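PDB 1XX7: oxetanocin-like protein from Pyrococcus furiosus, which probably hydrolyses 2'-deoxyribonucleoside 5'-phosphates to the deoxyribonucleoside and phosphate, as a metal-dependent phosphatase of the HD-domain family. Local coordinates for residues A[38-50]-A[68-80]. Residues are numbered along the deposited sequence; the frame is centred on the assembly and turned at random.
Sequences VADHSYRVAFITL and ALKIAIIHDLGEA. With NI (nickel (II) ion), chain G.
His41, His75 and Asp76 converge on one nickel ion, which joins helix 38-50 to the type I turn from Ile74 to Leu77. The metal is held by His41 NE2 at 2.2 Å, His75 NE2 at 2.3 Å and Asp76 OD2 at 2.1 Å, and Asp132 completes the H...HD...D set of the HD domain. Asp76 OD2 lies at the edge of the His41 ring, whose plane is 25° from the carboxylate. The far nitrogens of both rings are tied down: His41 ND1 bonds to Asp135, and His75 ND1 gives a nearly straight hydrogen bond (2.7 Å) to Ala72 O, which lies in the ring plane; this fixes the tilt of a ring whose CG sits between backbone N and carbonyl carbon (chi1 89°).

A water links the two segments, donating to Ser42 OG and Ile73 O and accepting from Asp76 N. Beyond the metal the axes of 38-50 and 68-74 run antiparallel and approach to 8.5 Å, with alanines at the closest point: Ala72 CB rests 3.8 Å from Ala46 CA. Val45 CG1 packs against His75 CE1, and Leu69 CD2 reaches Leu50 CB. Thr49 OG1 bonds back to Val45 O, leaving CG2 against Ala68; a glycine here would probably open a gap beside Ala68 and Ala72.

The small alanines allow the helices' close approach, while second-shell bonds orient both histidines for a metal site, here filled by nickel, on which the proposed phosphatase chemistry, thought to use manganese or cobalt, would depend.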
# COMPACT_ATOMS: atom_id res chain seq x y z
N VAL A 38 7.80 -12.68 -4.01
CA VAL A 38 8.64 -13.85 -4.23
C VAL A 38 9.77 -13.53 -5.23
O VAL A 38 10.89 -14.06 -5.12
CB VAL A 38 7.81 -15.05 -4.69
CG1 VAL A 38 8.71 -16.26 -4.98
CG2 VAL A 38 6.80 -15.41 -3.62
N ALA A 39 9.49 -12.64 -6.19
CA ALA A 39 10.50 -12.17 -7.11
C ALA A 39 11.56 -11.30 -6.44
O ALA A 39 12.72 -11.40 -6.78
CB ALA A 39 9.86 -11.43 -8.21
N ASP A 40 11.14 -10.42 -5.54
CA ASP A 40 12.04 -9.59 -4.70
C ASP A 40 13.05 -10.52 -3.98
O ASP A 40 14.27 -10.31 -3.99
CB ASP A 40 11.22 -8.83 -3.63
CG ASP A 40 10.56 -7.55 -4.15
OD1 ASP A 40 11.17 -6.88 -5.06
OD2 ASP A 40 9.43 -7.24 -3.63
N HIS A 41 12.48 -11.52 -3.32
CA HIS A 41 13.19 -12.52 -2.60
C HIS A 41 14.15 -13.28 -3.49
O HIS A 41 15.32 -13.40 -3.14
CB HIS A 41 12.18 -13.52 -2.02
CG HIS A 41 12.79 -14.78 -1.57
ND1 HIS A 41 13.76 -14.82 -0.60
CD2 HIS A 41 12.59 -16.06 -1.97
CE1 HIS A 41 14.12 -16.08 -0.40
NE2 HIS A 41 13.42 -16.84 -1.21
N SER A 42 13.63 -13.78 -4.60
CA SER A 42 14.38 -14.59 -5.55
C SER A 42 15.50 -13.85 -6.26
O SER A 42 16.55 -14.47 -6.57
CB SER A 42 13.46 -15.18 -6.62
OG SER A 42 12.56 -16.08 -6.05
N TYR A 43 15.29 -12.57 -6.52
CA TYR A 43 16.35 -11.69 -6.96
C TYR A 43 17.56 -11.68 -6.02
O TYR A 43 18.73 -11.83 -6.48
CB TYR A 43 15.90 -10.23 -7.15
CG TYR A 43 17.11 -9.41 -7.41
CD1 TYR A 43 17.78 -9.52 -8.64
CD2 TYR A 43 17.67 -8.65 -6.44
CE1 TYR A 43 18.96 -8.85 -8.88
CE2 TYR A 43 18.87 -7.95 -6.67
CZ TYR A 43 19.50 -8.07 -7.91
OH TYR A 43 20.67 -7.44 -8.17
N ARG A 44 17.33 -11.42 -4.73
CA ARG A 44 18.47 -11.32 -3.79
C ARG A 44 19.09 -12.69 -3.49
O ARG A 44 20.30 -12.77 -3.20
CB ARG A 44 18.15 -10.57 -2.49
CG ARG A 44 19.42 -10.07 -1.84
CD ARG A 44 19.23 -9.06 -0.76
NE ARG A 44 18.54 -9.64 0.37
CZ ARG A 44 18.27 -9.00 1.51
NH1 ARG A 44 18.73 -7.78 1.71
NH2 ARG A 44 17.60 -9.62 2.45
N VAL A 45 18.30 -13.74 -3.58
CA VAL A 45 18.84 -15.12 -3.49
C VAL A 45 19.89 -15.36 -4.63
O VAL A 45 20.98 -15.90 -4.37
CB VAL A 45 17.71 -16.21 -3.51
CG1 VAL A 45 18.30 -17.62 -3.63
CG2 VAL A 45 16.88 -16.12 -2.26
N ALA A 46 19.54 -14.98 -5.88
CA ALA A 46 20.44 -15.04 -7.02
C ALA A 46 21.66 -14.20 -6.76
O ALA A 46 22.81 -14.69 -6.91
CB ALA A 46 19.75 -14.60 -8.31
N PHE A 47 21.44 -12.95 -6.29
CA PHE A 47 22.54 -12.09 -5.90
C PHE A 47 23.47 -12.71 -4.83
O PHE A 47 24.70 -12.59 -4.92
CB PHE A 47 22.06 -10.70 -5.45
CG PHE A 47 23.18 -9.81 -5.03
CD1 PHE A 47 23.92 -9.14 -5.96
CD2 PHE A 47 23.54 -9.69 -3.70
CE1 PHE A 47 25.00 -8.32 -5.55
CE2 PHE A 47 24.59 -8.87 -3.32
CZ PHE A 47 25.31 -8.18 -4.25
N ILE A 48 22.89 -13.27 -3.78
CA ILE A 48 23.68 -13.78 -2.68
C ILE A 48 24.44 -15.01 -3.16
O ILE A 48 25.60 -15.20 -2.79
CB ILE A 48 22.79 -14.15 -1.45
CG1 ILE A 48 22.24 -12.90 -0.79
CG2 ILE A 48 23.59 -15.02 -0.42
CD1 ILE A 48 21.08 -13.16 0.11
N THR A 49 23.78 -15.83 -3.96
CA THR A 49 24.40 -17.03 -4.56
C THR A 49 25.70 -16.68 -5.32
O THR A 49 26.73 -17.33 -5.14
CB THR A 49 23.39 -17.80 -5.49
OG1 THR A 49 22.29 -18.29 -4.73
CG2 THR A 49 24.07 -18.96 -6.20
N LEU A 50 25.62 -15.65 -6.18
CA LEU A 50 26.75 -15.09 -6.89
C LEU A 50 27.86 -14.66 -5.95
O LEU A 50 29.01 -15.06 -6.11
CB LEU A 50 26.29 -13.90 -7.71
CG LEU A 50 27.32 -13.15 -8.57
CD1 LEU A 50 27.96 -14.10 -9.56
CD2 LEU A 50 26.62 -12.05 -9.29
N ALA A 68 24.46 -23.02 -10.33
CA ALA A 68 23.99 -22.41 -9.11
C ALA A 68 23.07 -21.18 -9.36
O ALA A 68 22.07 -21.01 -8.66
CB ALA A 68 25.14 -22.08 -8.21
N LEU A 69 23.39 -20.38 -10.37
CA LEU A 69 22.54 -19.25 -10.76
C LEU A 69 21.26 -19.72 -11.41
O LEU A 69 20.18 -19.16 -11.11
CB LEU A 69 23.29 -18.25 -11.66
CG LEU A 69 24.58 -17.69 -11.08
CD1 LEU A 69 25.31 -16.79 -12.14
CD2 LEU A 69 24.33 -16.94 -9.80
N LYS A 70 21.31 -20.75 -12.25
CA LYS A 70 20.04 -21.26 -12.80
C LYS A 70 19.11 -21.74 -11.68
O LYS A 70 17.91 -21.50 -11.70
CB LYS A 70 20.24 -22.40 -13.78
CG LYS A 70 20.88 -22.08 -15.10
CD LYS A 70 21.01 -23.36 -15.91
CE LYS A 70 21.68 -23.13 -17.24
NZ LYS A 70 21.46 -24.29 -18.20
N ILE A 71 19.68 -22.43 -10.69
CA ILE A 71 18.89 -22.98 -9.58
C ILE A 71 18.25 -21.86 -8.76
O ILE A 71 17.10 -21.95 -8.40
CB ILE A 71 19.75 -23.86 -8.64
CG1 ILE A 71 20.20 -25.15 -9.35
CG2 ILE A 71 18.99 -24.17 -7.33
CD1 ILE A 71 21.33 -25.90 -8.62
N ALA A 72 19.04 -20.83 -8.45
CA ALA A 72 18.58 -19.68 -7.71
C ALA A 72 17.37 -18.97 -8.38
O ALA A 72 16.44 -18.56 -7.71
CB ALA A 72 19.70 -18.72 -7.53
N ILE A 73 17.44 -18.87 -9.70
CA ILE A 73 16.41 -18.30 -10.54
C ILE A 73 15.14 -19.11 -10.55
O ILE A 73 14.04 -18.54 -10.42
CB ILE A 73 16.91 -18.04 -11.98
CG1 ILE A 73 17.93 -16.93 -11.97
CG2 ILE A 73 15.74 -17.62 -12.91
CD1 ILE A 73 18.79 -16.90 -13.22
N ILE A 74 15.26 -20.43 -10.67
CA ILE A 74 14.04 -21.26 -10.79
C ILE A 74 13.51 -21.75 -9.43
O ILE A 74 12.43 -22.29 -9.35
CB ILE A 74 14.24 -22.44 -11.77
CG1 ILE A 74 15.34 -23.40 -11.30
CG2 ILE A 74 14.61 -21.90 -13.19
CD1 ILE A 74 14.91 -24.45 -10.35
N HIS A 75 14.25 -21.53 -8.34
CA HIS A 75 13.99 -22.32 -7.14
C HIS A 75 12.60 -22.11 -6.49
O HIS A 75 12.04 -23.05 -5.92
CB HIS A 75 15.11 -22.17 -6.15
CG HIS A 75 14.94 -21.04 -5.21
ND1 HIS A 75 15.23 -19.74 -5.56
CD2 HIS A 75 14.45 -21.00 -3.95
CE1 HIS A 75 14.93 -18.94 -4.55
NE2 HIS A 75 14.47 -19.68 -3.56
N ASP A 76 12.02 -20.91 -6.63
CA ASP A 76 10.69 -20.61 -6.09
C ASP A 76 9.69 -20.31 -7.21
O ASP A 76 8.58 -19.86 -6.93
CB ASP A 76 10.75 -19.44 -5.12
CG ASP A 76 11.25 -19.85 -3.75
OD1 ASP A 76 11.37 -21.04 -3.49
OD2 ASP A 76 11.51 -18.97 -2.91
N LEU A 77 10.04 -20.64 -8.46
CA LEU A 77 9.18 -20.36 -9.59
C LEU A 77 7.87 -21.17 -9.59
O LEU A 77 6.84 -20.71 -10.11
CB LEU A 77 9.95 -20.62 -10.87
CG LEU A 77 9.38 -20.15 -12.19
CD1 LEU A 77 8.78 -18.69 -12.15
CD2 LEU A 77 10.50 -20.27 -13.23
N GLY A 78 7.90 -22.37 -8.98
CA GLY A 78 6.70 -23.15 -8.75
C GLY A 78 5.65 -22.46 -7.87
O GLY A 78 4.46 -22.82 -7.91
N GLU A 79 6.09 -21.45 -7.11
CA GLU A 79 5.19 -20.64 -6.30
C GLU A 79 4.32 -19.70 -7.14
O GLU A 79 3.30 -19.23 -6.66
CB GLU A 79 5.98 -19.87 -5.22
CG GLU A 79 6.73 -20.84 -4.33
CD GLU A 79 7.36 -20.24 -3.09
OE1 GLU A 79 7.56 -19.00 -2.99
OE2 GLU A 79 7.71 -21.05 -2.22
N ALA A 80 4.71 -19.45 -8.40
CA ALA A 80 3.86 -18.76 -9.35
C ALA A 80 2.52 -19.44 -9.49
O ALA A 80 1.51 -18.79 -9.69
CB ALA A 80 4.55 -18.64 -10.73
NI NI G . 13.27 -19.02 -1.68
O HOH W 1 12.77 -18.41 -7.89